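Local structure of lactate dehydrogenase (Eimeria maxima, 6CT6) at residues B[16-20]-B[45-49]; B[25-30]-B[53-57]; B[184-190]-B[309-315]. The protein probably catalyses the NADH-dependent interconversion of pyruvate and lactate, and here holds NADH and the substrate analogue oxamate. All coordinates share one frame; numbering follows the deposited sequence.

Interaction 1. Residues B[16-20]-B[45-49]; sequences GSGMI and MPMGK. With NAI (1,4-dihydronicotinamide adenine dinucleotide), chain D.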
loop_
_atom_site.group_PDB
_atom_site.type_symbol
_atom_site.label_atom_id
_atom_site.label_comp_id
_atom_site.label_asym_id
_atom_site.label_seq_id
_atom_site.Cartn_x
_atom_site.Cartn_y
_atom_site.Cartn_z
ATOM N N GLY B 16 6.819 -12.850 6.016
ATOM C CA GLY B 16 7.473 -11.560 5.934
ATOM C C GLY B 16 6.427 -10.468 5.898
ATOM O O GLY B 16 5.613 -10.421 4.969
ATOM N N SER B 17 6.416 -9.598 6.908
ATOM C CA SER B 17 5.381 -8.579 7.046
ATOM C C SER B 17 5.972 -7.175 7.006
ATOM O O SER B 17 5.439 -6.249 7.626
ATOM C CB SER B 17 4.585 -8.785 8.334
ATOM O OG SER B 17 3.983 -10.069 8.362
ATOM N N GLY B 18 7.069 -6.999 6.276
ATOM C CA GLY B 18 7.657 -5.688 6.105
ATOM C C GLY B 18 6.978 -4.880 5.019
ATOM O O GLY B 18 5.751 -4.930 4.866
ATOM N N MET B 19 7.773 -4.144 4.243
ATOM C CA MET B 19 7.213 -3.198 3.282
ATOM C C MET B 19 6.433 -3.914 2.184
ATOM O O MET B 19 5.310 -3.521 1.852
ATOM C CB MET B 19 8.334 -2.348 2.684
ATOM C CG MET B 19 9.120 -1.561 3.722
ATOM S SD MET B 19 8.078 -0.487 4.728
ATOM C CE MET B 19 7.589 0.730 3.510
ATOM N N ILE B 20 7.010 -4.966 1.603
ATOM C CA ILE B 20 6.335 -5.658 0.507
ATOM C C ILE B 20 5.207 -6.532 1.038
ATOM O O ILE B 20 4.124 -6.584 0.448
ATOM C CB ILE B 20 7.351 -6.468 -0.321
ATOM C CG1 ILE B 20 8.360 -5.523 -0.983
ATOM C CG2 ILE B 20 6.635 -7.297 -1.387
ATOM C CD1 ILE B 20 9.513 -6.216 -1.691
ATOM N N MET B 45 4.262 -6.850 15.664
ATOM C CA MET B 45 4.172 -5.934 14.528
ATOM C C MET B 45 3.178 -6.412 13.474
ATOM O O MET B 45 2.348 -5.600 13.027
ATOM C CB MET B 45 5.567 -5.720 13.931
ATOM C CG MET B 45 5.607 -4.790 12.720
ATOM S SD MET B 45 5.240 -5.609 11.147
ATOM C CE MET B 45 6.787 -6.462 10.853
ATOM N N PRO B 46 3.194 -7.671 13.031
ATOM C CA PRO B 46 2.182 -8.098 12.049
ATOM C C PRO B 46 0.761 -8.041 12.580
ATOM O O PRO B 46 -0.178 -7.909 11.786
ATOM C CB PRO B 46 2.607 -9.534 11.704
ATOM C CG PRO B 46 3.487 -9.964 12.824
ATOM C CD PRO B 46 4.178 -8.732 13.301
ATOM N N MET B 47 0.568 -8.141 13.900
ATOM C CA MET B 47 -0.773 -7.984 14.457
ATOM C C MET B 47 -1.257 -6.544 14.343
ATOM O O MET B 47 -2.453 -6.308 14.140
ATOM C CB MET B 47 -0.802 -8.431 15.918
ATOM C CG MET B 47 -0.704 -9.939 16.132
ATOM S SD MET B 47 0.953 -10.597 15.841
ATOM C CE MET B 47 0.903 -12.121 16.785
ATOM N N GLY B 48 -0.348 -5.575 14.461
ATOM C CA GLY B 48 -0.738 -4.188 14.274
ATOM C C GLY B 48 -1.165 -3.902 12.844
ATOM O O GLY B 48 -2.182 -3.245 12.604
ATOM N N LYS B 49 -0.388 -4.387 11.874
ATOM C CA LYS B 49 -0.752 -4.198 10.474
ATOM C C LYS B 49 -2.041 -4.936 10.139
ATOM O O LYS B 49 -2.893 -4.408 9.415
ATOM C CB LYS B 49 0.388 -4.666 9.571
ATOM C CG LYS B 49 1.617 -3.771 9.608
ATOM C CD LYS B 49 2.662 -4.212 8.592
ATOM C CE LYS B 49 3.805 -3.206 8.492
ATOM N NZ LYS B 49 4.891 -3.671 7.583
HETATM P PA NAI D . 11.587 -5.598 4.912
HETATM O O1A NAI D . 12.829 -5.571 5.774
HETATM O O2A NAI D . 10.635 -4.425 4.938
HETATM O O5B NAI D . 10.761 -6.918 5.311
HETATM C C5B NAI D . 11.431 -8.146 5.581
HETATM C C4B NAI D . 10.739 -8.799 6.764
HETATM O O4B NAI D . 11.120 -10.169 6.911
HETATM C C3B NAI D . 11.083 -8.109 8.081
HETATM O O3B NAI D . 9.892 -7.576 8.664
HETATM C C2B NAI D . 11.683 -9.200 8.947
HETATM O O2B NAI D . 11.321 -9.082 10.324
HETATM C C1B NAI D . 11.078 -10.436 8.309
HETATM N N9A NAI D . 11.742 -11.715 8.644
HETATM C C8A NAI D . 13.029 -11.959 8.964
HETATM N N7A NAI D . 13.205 -13.288 9.207
HETATM C C5A NAI D . 12.014 -13.896 9.046
HETATM C C6A NAI D . 11.474 -15.266 9.140
HETATM N N6A NAI D . 12.267 -16.306 9.470
HETATM N N1A NAI D . 10.158 -15.449 8.884
HETATM C C2A NAI D . 9.343 -14.431 8.549
HETATM N N3A NAI D . 9.770 -13.164 8.448
HETATM C C4A NAI D . 11.062 -12.848 8.679
HETATM O O3 NAI D . 12.039 -5.886 3.387
HETATM P PN NAI D . 11.112 -5.683 2.077
HETATM O O1N NAI D . 11.255 -4.257 1.602
HETATM O O2N NAI D . 9.740 -6.255 2.352
HETATM O O5D NAI D . 11.877 -6.630 1.023
HETATM C C5D NAI D . 11.931 -8.032 1.263
HETATM C C4D NAI D . 12.834 -8.745 0.266
HETATM O O4D NAI D . 12.366 -8.567 -1.078
HETATM C C3D NAI D . 14.253 -8.199 0.312
HETATM O O3D NAI D . 15.169 -9.296 0.275
HETATM C C2D NAI D . 14.364 -7.365 -0.943
HETATM O O2D NAI D . 15.704 -7.240 -1.421
HETATM C C1D NAI D . 13.479 -8.167 -1.881
HETATM N N1N NAI D . 13.041 -7.492 -3.110
HETATM C C2N NAI D . 12.927 -8.284 -4.177
HETATM C C3N NAI D . 12.515 -7.818 -5.406
HETATM C C7N NAI D . 12.436 -8.807 -6.531
HETATM O O7N NAI D . 12.483 -10.000 -6.274
HETATM N N7N NAI D . 12.336 -8.376 -7.782
HETATM C C4N NAI D . 12.160 -6.369 -5.609
HETATM C C5N NAI D . 12.322 -5.602 -4.377
HETATM C C6N NAI D . 12.744 -6.188 -3.183
#
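K49 reaches S17 and G18 with its ammonium group. NZ donates to the carbonyl O of S17 at 2.6 Å. The C=O...N angle is 145°, and the donor is tilted 20° from the carbonyl plane. A weak second bond runs from K49 NZ to G18 O at 3.1 Å. The lysine chain is extended beyond CG, which carries the charge from helix 45-59 across to the loop.

Van der Waals contacts come from M45 and P46. M45 CE lies 3.5 Å from S17 O. CG of M45 is anti to the backbone N (chi1 179°), and bends at chi2 and chi3 bring the methyl back over the loop. P46 CB packs on S17 OG at 3.7 Å. L38 of strand 35-39 touches S17, P46 and K49, while L237 of the second subunit packs on M45 and K49.

Cofactor contacts use the backbone of the glycine-rich turn and the start of helix 19-31. M19 N donates to NAI O2A at 3.0 Å and I20 N to NAI O2N at 3.1 Å, both nearly straight. G18, the N-cap, sets its CA against NAI O5B. G16, G18 and G21 are consistent with the GxGxxG motif of Rossmann-type NAD-binding domains, whose turn brings the helix start to the diphosphate.

K49 thus holds two carbonyls of this turn and would probably polarise their peptides, while the helix start probably favours the diphosphate.

Interaction 2. Residues B[25-30]-B[53-57]; sequences AFLCSL and LCHNS
S29 OG is gripped by two side chains of the facing helix, S57 and N56. It shares a hydrogen bond of 2.8 Å with S57 OG, in which either hydroxyl could be the donor. N56 ND2 donates to S29 OG at 3.0 Å in a fairly straight bond, and the hydroxyl lies in the amide plane. S29 OG stands anti to the backbone N (chi1 176°), which directs it across to the second helix. S57 OG is also bonded to I64 O. The other end of the N56 amide, OD1, is bonded to T248 OG1 of the second subunit.

The two segments belong to helices 19-31 and 45-59 of the Rossmann-type NAD-binding domain. They run side by side in nearly the same direction, with axes 9.4 Å apart and 24° from parallel. Strand 35-39 connects them in sequence, and its L38 touches both A25 and L53.

N56 also meets the F26 ring at its edge, where OD1 lies 3.4 Å from F26 CE1. The ring and amide planes are 65° apart. L30 CD1 sits over the centre of one ring face, 3.6 Å above the plane.

The two branches of L53 divide the remaining packing. CD1 presses on A25 CB at 3.5 Å, a tight carbon contact. CD2 lies against F26 CA and, at 3.8 Å, F26 CD1. Y244 of the second subunit packs on L53, and its ring meets that of F26.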
loop_
_atom_site.group_PDB
_atom_site.type_symbol
_atom_site.label_atom_id
_atom_site.label_comp_id
_atom_site.label_asym_id
_atom_site.label_seq_id
_atom_site.Cartn_x
_atom_site.Cartn_y
_atom_site.Cartn_z
ATOM N N ALA B 25 -0.695 -7.615 1.499
ATOM C CA ALA B 25 -1.881 -7.801 2.330
ATOM C C ALA B 25 -2.932 -6.743 2.021
ATOM O O ALA B 25 -4.132 -7.041 1.969
ATOM C CB ALA B 25 -1.493 -7.757 3.808
ATOM N N PHE B 26 -2.497 -5.499 1.826
ATOM C CA PHE B 26 -3.391 -4.429 1.397
ATOM C C PHE B 26 -4.108 -4.801 0.102
ATOM O O PHE B 26 -5.318 -4.590 -0.034
ATOM C CB PHE B 26 -2.571 -3.147 1.233
ATOM C CG PHE B 26 -3.384 -1.896 1.028
ATOM C CD1 PHE B 26 -4.592 -1.695 1.679
ATOM C CD2 PHE B 26 -2.900 -0.889 0.209
ATOM C CE1 PHE B 26 -5.306 -0.520 1.488
ATOM C CE2 PHE B 26 -3.604 0.277 0.018
ATOM C CZ PHE B 26 -4.807 0.466 0.656
ATOM N N LEU B 27 -3.370 -5.362 -0.864
ATOM C CA LEU B 27 -3.970 -5.740 -2.140
ATOM C C LEU B 27 -5.017 -6.834 -1.964
ATOM O O LEU B 27 -6.053 -6.825 -2.641
ATOM C CB LEU B 27 -2.880 -6.193 -3.110
ATOM C CG LEU B 27 -2.028 -5.070 -3.708
ATOM C CD1 LEU B 27 -0.736 -5.632 -4.273
ATOM C CD2 LEU B 27 -2.798 -4.325 -4.785
ATOM N N CYS B 28 -4.759 -7.795 -1.075
ATOM C CA CYS B 28 -5.731 -8.856 -0.831
ATOM C C CYS B 28 -7.028 -8.286 -0.271
ATOM O O CYS B 28 -8.125 -8.674 -0.693
ATOM C CB CYS B 28 -5.140 -9.895 0.121
ATOM S SG CYS B 28 -3.837 -10.916 -0.619
ATOM N N SER B 29 -6.918 -7.361 0.683
ATOM C CA SER B 29 -8.097 -6.689 1.221
ATOM C C SER B 29 -8.873 -5.980 0.118
ATOM O O SER B 29 -10.091 -6.152 -0.013
ATOM C CB SER B 29 -7.668 -5.697 2.305
ATOM O OG SER B 29 -8.764 -4.945 2.793
ATOM N N LEU B 30 -8.177 -5.186 -0.698
ATOM C CA LEU B 30 -8.840 -4.390 -1.727
ATOM C C LEU B 30 -9.451 -5.267 -2.815
ATOM O O LEU B 30 -10.536 -4.963 -3.326
ATOM C CB LEU B 30 -7.842 -3.402 -2.340
ATOM C CG LEU B 30 -7.279 -2.302 -1.437
ATOM C CD1 LEU B 30 -6.112 -1.606 -2.124
ATOM C CD2 LEU B 30 -8.349 -1.288 -1.062
ATOM N N LEU B 53 -5.533 -3.493 8.644
ATOM C CA LEU B 53 -6.067 -3.991 7.380
ATOM C C LEU B 53 -7.450 -4.608 7.537
ATOM O O LEU B 53 -8.229 -4.604 6.577
ATOM C CB LEU B 53 -5.090 -4.994 6.767
ATOM C CG LEU B 53 -3.835 -4.326 6.194
ATOM C CD1 LEU B 53 -2.740 -5.345 5.947
ATOM C CD2 LEU B 53 -4.158 -3.568 4.907
ATOM N N CYS B 54 -7.782 -5.140 8.719
ATOM C CA CYS B 54 -9.167 -5.532 8.965
ATOM C C CYS B 54 -10.078 -4.311 8.962
ATOM O O CYS B 54 -11.197 -4.362 8.438
ATOM C CB CYS B 54 -9.287 -6.290 10.287
ATOM S SG CYS B 54 -8.653 -7.990 10.255
ATOM N N HIS B 55 -9.610 -3.202 9.538
ATOM C CA HIS B 55 -10.340 -1.945 9.423
ATOM C C HIS B 55 -10.476 -1.524 7.966
ATOM O O HIS B 55 -11.548 -1.080 7.537
ATOM C CB HIS B 55 -9.636 -0.853 10.225
ATOM C CG HIS B 55 -9.482 -1.171 11.682
ATOM N ND1 HIS B 55 -8.578 -0.521 12.493
ATOM C CD2 HIS B 55 -10.122 -2.066 12.473
ATOM C CE1 HIS B 55 -8.664 -1.004 13.720
ATOM N NE2 HIS B 55 -9.594 -1.942 13.736
ATOM N N ASN B 56 -9.401 -1.661 7.186
ATOM C CA ASN B 56 -9.448 -1.260 5.783
ATOM C C ASN B 56 -10.535 -2.017 5.034
ATOM O O ASN B 56 -11.301 -1.424 4.264
ATOM C CB ASN B 56 -8.088 -1.485 5.119
ATOM C CG ASN B 56 -8.065 -1.016 3.681
ATOM O OD1 ASN B 56 -7.963 0.180 3.412
ATOM N ND2 ASN B 56 -8.174 -1.957 2.745
ATOM N N SER B 57 -10.613 -3.334 5.238
ATOM C CA SER B 57 -11.664 -4.120 4.602
ATOM C C SER B 57 -13.032 -3.499 4.858
ATOM O O SER B 57 -13.854 -3.370 3.943
ATOM C CB SER B 57 -11.624 -5.562 5.113
ATOM O OG SER B 57 -10.525 -6.276 4.568
#

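Interaction 3. Residues B[184-190]-B[309-315]; sequences IGVHGDN and LQGSIDE. With NAI (1,4-dihydronicotinamide adenine dinucleotide), chain D; OXM (oxamic acid), chain F.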
loop_
_atom_site.group_PDB
_atom_site.type_symbol
_atom_site.label_atom_id
_atom_site.label_comp_id
_atom_site.label_asym_id
_atom_site.label_seq_id
_atom_site.Cartn_x
_atom_site.Cartn_y
_atom_site.Cartn_z
ATOM N N ILE B 184 14.515 -10.999 -19.111
ATOM C CA ILE B 184 14.772 -12.366 -18.669
ATOM C C ILE B 184 16.130 -12.440 -17.980
ATOM O O ILE B 184 16.881 -11.459 -17.937
ATOM C CB ILE B 184 14.700 -13.366 -19.840
ATOM C CG1 ILE B 184 15.774 -13.063 -20.894
ATOM C CG2 ILE B 184 13.314 -13.339 -20.467
ATOM C CD1 ILE B 184 15.957 -14.168 -21.922
ATOM N N GLY B 185 16.447 -13.611 -17.434
ATOM C CA GLY B 185 17.757 -13.854 -16.862
ATOM C C GLY B 185 17.776 -13.742 -15.353
ATOM O O GLY B 185 16.840 -14.179 -14.674
ATOM N N VAL B 186 18.841 -13.164 -14.821
ATOM C CA VAL B 186 19.001 -12.997 -13.383
ATOM C C VAL B 186 18.372 -11.673 -12.984
ATOM O O VAL B 186 18.476 -10.678 -13.710
ATOM C CB VAL B 186 20.489 -13.047 -12.982
ATOM C CG1 VAL B 186 21.230 -11.798 -13.471
ATOM C CG2 VAL B 186 20.632 -13.200 -11.476
ATOM N N HIS B 187 17.715 -11.651 -11.825
ATOM C CA HIS B 187 17.293 -10.382 -11.239
ATOM C C HIS B 187 18.535 -9.733 -10.642
ATOM O O HIS B 187 18.792 -9.775 -9.436
ATOM C CB HIS B 187 16.195 -10.581 -10.204
ATOM C CG HIS B 187 15.655 -9.295 -9.657
ATOM N ND1 HIS B 187 15.099 -8.323 -10.462
ATOM C CD2 HIS B 187 15.609 -8.809 -8.394
ATOM C CE1 HIS B 187 14.723 -7.300 -9.716
ATOM N NE2 HIS B 187 15.021 -7.569 -8.457
ATOM N N GLY B 188 19.325 -9.134 -11.520
ATOM C CA GLY B 188 20.577 -8.543 -11.111
ATOM C C GLY B 188 21.169 -7.713 -12.224
ATOM O O GLY B 188 20.489 -7.367 -13.193
ATOM N N ASP B 189 22.460 -7.408 -12.081
ATOM C CA ASP B 189 23.117 -6.511 -13.027
ATOM C C ASP B 189 23.137 -7.087 -14.437
ATOM O O ASP B 189 23.166 -6.330 -15.414
ATOM C CB ASP B 189 24.539 -6.209 -12.557
ATOM C CG ASP B 189 24.571 -5.276 -11.364
ATOM O OD1 ASP B 189 23.799 -4.294 -11.358
ATOM O OD2 ASP B 189 25.362 -5.526 -10.430
ATOM N N ASN B 190 23.122 -8.412 -14.570
ATOM C CA ASN B 190 23.139 -9.058 -15.873
ATOM C C ASN B 190 21.740 -9.344 -16.413
ATOM O O ASN B 190 21.605 -10.141 -17.350
ATOM C CB ASN B 190 23.945 -10.359 -15.806
ATOM C CG ASN B 190 25.442 -10.120 -15.684
ATOM O OD1 ASN B 190 26.104 -9.762 -16.658
ATOM N ND2 ASN B 190 25.978 -10.318 -14.489
ATOM N N LEU B 309 22.598 -13.662 -22.319
ATOM C CA LEU B 309 21.950 -14.482 -21.302
ATOM C C LEU B 309 22.957 -15.317 -20.520
ATOM O O LEU B 309 22.729 -15.615 -19.342
ATOM C CB LEU B 309 20.902 -15.398 -21.937
ATOM C CG LEU B 309 20.063 -16.197 -20.933
ATOM C CD1 LEU B 309 19.299 -15.263 -20.004
ATOM C CD2 LEU B 309 19.103 -17.127 -21.649
ATOM N N GLN B 310 24.064 -15.714 -21.150
ATOM C CA GLN B 310 25.060 -16.498 -20.428
ATOM C C GLN B 310 25.656 -15.691 -19.282
ATOM O O GLN B 310 26.054 -16.261 -18.260
ATOM C CB GLN B 310 26.153 -16.981 -21.383
ATOM C CG GLN B 310 27.027 -18.105 -20.821
ATOM C CD GLN B 310 26.235 -19.348 -20.451
ATOM O OE1 GLN B 310 26.445 -19.933 -19.389
ATOM N NE2 GLN B 310 25.326 -19.762 -21.331
ATOM N N GLY B 311 25.718 -14.366 -19.433
ATOM C CA GLY B 311 26.089 -13.518 -18.312
ATOM C C GLY B 311 25.176 -13.707 -17.115
ATOM O O GLY B 311 25.640 -13.791 -15.976
ATOM N N SER B 312 23.865 -13.777 -17.354
ATOM C CA SER B 312 22.931 -14.049 -16.266
ATOM C C SER B 312 23.176 -15.430 -15.673
ATOM O O SER B 312 23.249 -15.589 -14.449
ATOM C CB SER B 312 21.488 -13.927 -16.763
ATOM O OG SER B 312 21.055 -12.578 -16.769
ATOM N N ILE B 313 23.311 -16.445 -16.530
ATOM C CA ILE B 313 23.501 -17.807 -16.042
ATOM C C ILE B 313 24.789 -17.907 -15.231
ATOM O O ILE B 313 24.848 -18.616 -14.219
ATOM C CB ILE B 313 23.485 -18.807 -17.215
ATOM C CG1 ILE B 313 22.141 -18.735 -17.949
ATOM C CG2 ILE B 313 23.727 -20.228 -16.707
ATOM C CD1 ILE B 313 22.062 -19.592 -19.204
ATOM N N ASP B 314 25.840 -17.201 -15.655
ATOM C CA ASP B 314 27.089 -17.237 -14.901
ATOM C C ASP B 314 26.930 -16.567 -13.541
ATOM O O ASP B 314 27.482 -17.043 -12.542
ATOM C CB ASP B 314 28.213 -16.572 -15.696
ATOM C CG ASP B 314 28.591 -17.354 -16.938
ATOM O OD1 ASP B 314 28.290 -18.567 -17.000
ATOM O OD2 ASP B 314 29.197 -16.760 -17.852
ATOM N N GLU B 315 26.181 -15.462 -13.481
ATOM C CA GLU B 315 25.948 -14.803 -12.200
ATOM C C GLU B 315 25.271 -15.748 -11.214
ATOM O O GLU B 315 25.623 -15.775 -10.028
ATOM C CB GLU B 315 25.111 -13.538 -12.396
ATOM C CG GLU B 315 24.928 -12.718 -11.119
ATOM C CD GLU B 315 24.305 -11.357 -11.371
ATOM O OE1 GLU B 315 24.394 -10.856 -12.511
ATOM O OE2 GLU B 315 23.725 -10.788 -10.423
HETATM P PA NAI D . 11.587 -5.598 4.912
HETATM O O1A NAI D . 12.829 -5.571 5.774
HETATM O O2A NAI D . 10.635 -4.425 4.938
HETATM O O5B NAI D . 10.761 -6.918 5.311
HETATM C C5B NAI D . 11.431 -8.146 5.581
HETATM C C4B NAI D . 10.739 -8.799 6.764
HETATM O O4B NAI D . 11.120 -10.169 6.911
HETATM C C3B NAI D . 11.083 -8.109 8.081
HETATM O O3B NAI D . 9.892 -7.576 8.664
HETATM C C2B NAI D . 11.683 -9.200 8.947
HETATM O O2B NAI D . 11.321 -9.082 10.324
HETATM C C1B NAI D . 11.078 -10.436 8.309
HETATM N N9A NAI D . 11.742 -11.715 8.644
HETATM C C8A NAI D . 13.029 -11.959 8.964
HETATM N N7A NAI D . 13.205 -13.288 9.207
HETATM C C5A NAI D . 12.014 -13.896 9.046
HETATM C C6A NAI D . 11.474 -15.266 9.140
HETATM N N6A NAI D . 12.267 -16.306 9.470
HETATM N N1A NAI D . 10.158 -15.449 8.884
HETATM C C2A NAI D . 9.343 -14.431 8.549
HETATM N N3A NAI D . 9.770 -13.164 8.448
HETATM C C4A NAI D . 11.062 -12.848 8.679
HETATM O O3 NAI D . 12.039 -5.886 3.387
HETATM P PN NAI D . 11.112 -5.683 2.077
HETATM O O1N NAI D . 11.255 -4.257 1.602
HETATM O O2N NAI D . 9.740 -6.255 2.352
HETATM O O5D NAI D . 11.877 -6.630 1.023
HETATM C C5D NAI D . 11.931 -8.032 1.263
HETATM C C4D NAI D . 12.834 -8.745 0.266
HETATM O O4D NAI D . 12.366 -8.567 -1.078
HETATM C C3D NAI D . 14.253 -8.199 0.312
HETATM O O3D NAI D . 15.169 -9.296 0.275
HETATM C C2D NAI D . 14.364 -7.365 -0.943
HETATM O O2D NAI D . 15.704 -7.240 -1.421
HETATM C C1D NAI D . 13.479 -8.167 -1.881
HETATM N N1N NAI D . 13.041 -7.492 -3.110
HETATM C C2N NAI D . 12.927 -8.284 -4.177
HETATM C C3N NAI D . 12.515 -7.818 -5.406
HETATM C C7N NAI D . 12.436 -8.807 -6.531
HETATM O O7N NAI D . 12.483 -10.000 -6.274
HETATM N N7N NAI D . 12.336 -8.376 -7.782
HETATM C C4N NAI D . 12.160 -6.369 -5.609
HETATM C C5N NAI D . 12.322 -5.602 -4.377
HETATM C C6N NAI D . 12.744 -6.188 -3.183
HETATM C C1 OXM F . 15.142 -4.670 -6.024
HETATM N N1 OXM F . 15.673 -3.810 -4.976
HETATM O O1 OXM F . 15.330 -5.844 -5.983
HETATM C C2 OXM F . 14.343 -4.068 -7.182
HETATM O O2 OXM F . 14.617 -4.382 -8.368
HETATM O O3 OXM F . 13.405 -3.261 -6.954
#
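V186 and N190 clasp S312, joining the active-site loop of the lactate/malate dehydrogenase C-terminal domain to helix 303-328. This is the tightly packed side. S312 OG accepts a nearly straight bond from V186 N at 3.0 Å. It donates to N190 O at 2.6 Å, from above the carbonyl plane. The buried hydroxyl is thus used both ways. V186 CG1 packs against E315 OE1. L309 CD1 meets G185 CA and I184 CD1.

H187 points away from the helix into the pocket. Its NE2 donates to OXM O1 at 3.0 Å, and NAI N7N lies over one ring face. D160 bonds its ND1, as in the His-Asp pair of this family.

The side towards solvent is more open, though one short bond closes it. D189 is exposed, and N190 and E315 partly so. E315 OE2 has only distant neighbours across the contact, with G188 CA at 3.9 Å. CG of E315 lies anti to the backbone N (chi1 -175°), and the extended chain carries the carboxylate out to N190. N190 ND2 meets E315 OE1 at 2.6 Å on the anti side of the carboxylate, 25° out of its plane, with an N-H...O angle of 171°.

In the fold
Interactions 1 and 2 are two stations along one helix pair, 19-31 with 45-59, with centres about 12 Å apart. Interaction 1 lies at the cofactor end. Interaction 2 lies further along the same helices, with the side chain of A25 about 11 Å from NADH. Both touch the second subunit. Interaction 3 belongs to the C-terminal domain, on the opposite side of the chain's centre, about 31 Å from interaction 1 between centres. NADH bridges that gap: its diphosphate meets 16-20 and its nicotinamide end meets H187, beside oxamate. R100, N132 and R163 also bond oxamate. Interaction 2 is about 36 Å from interaction 3 between centres.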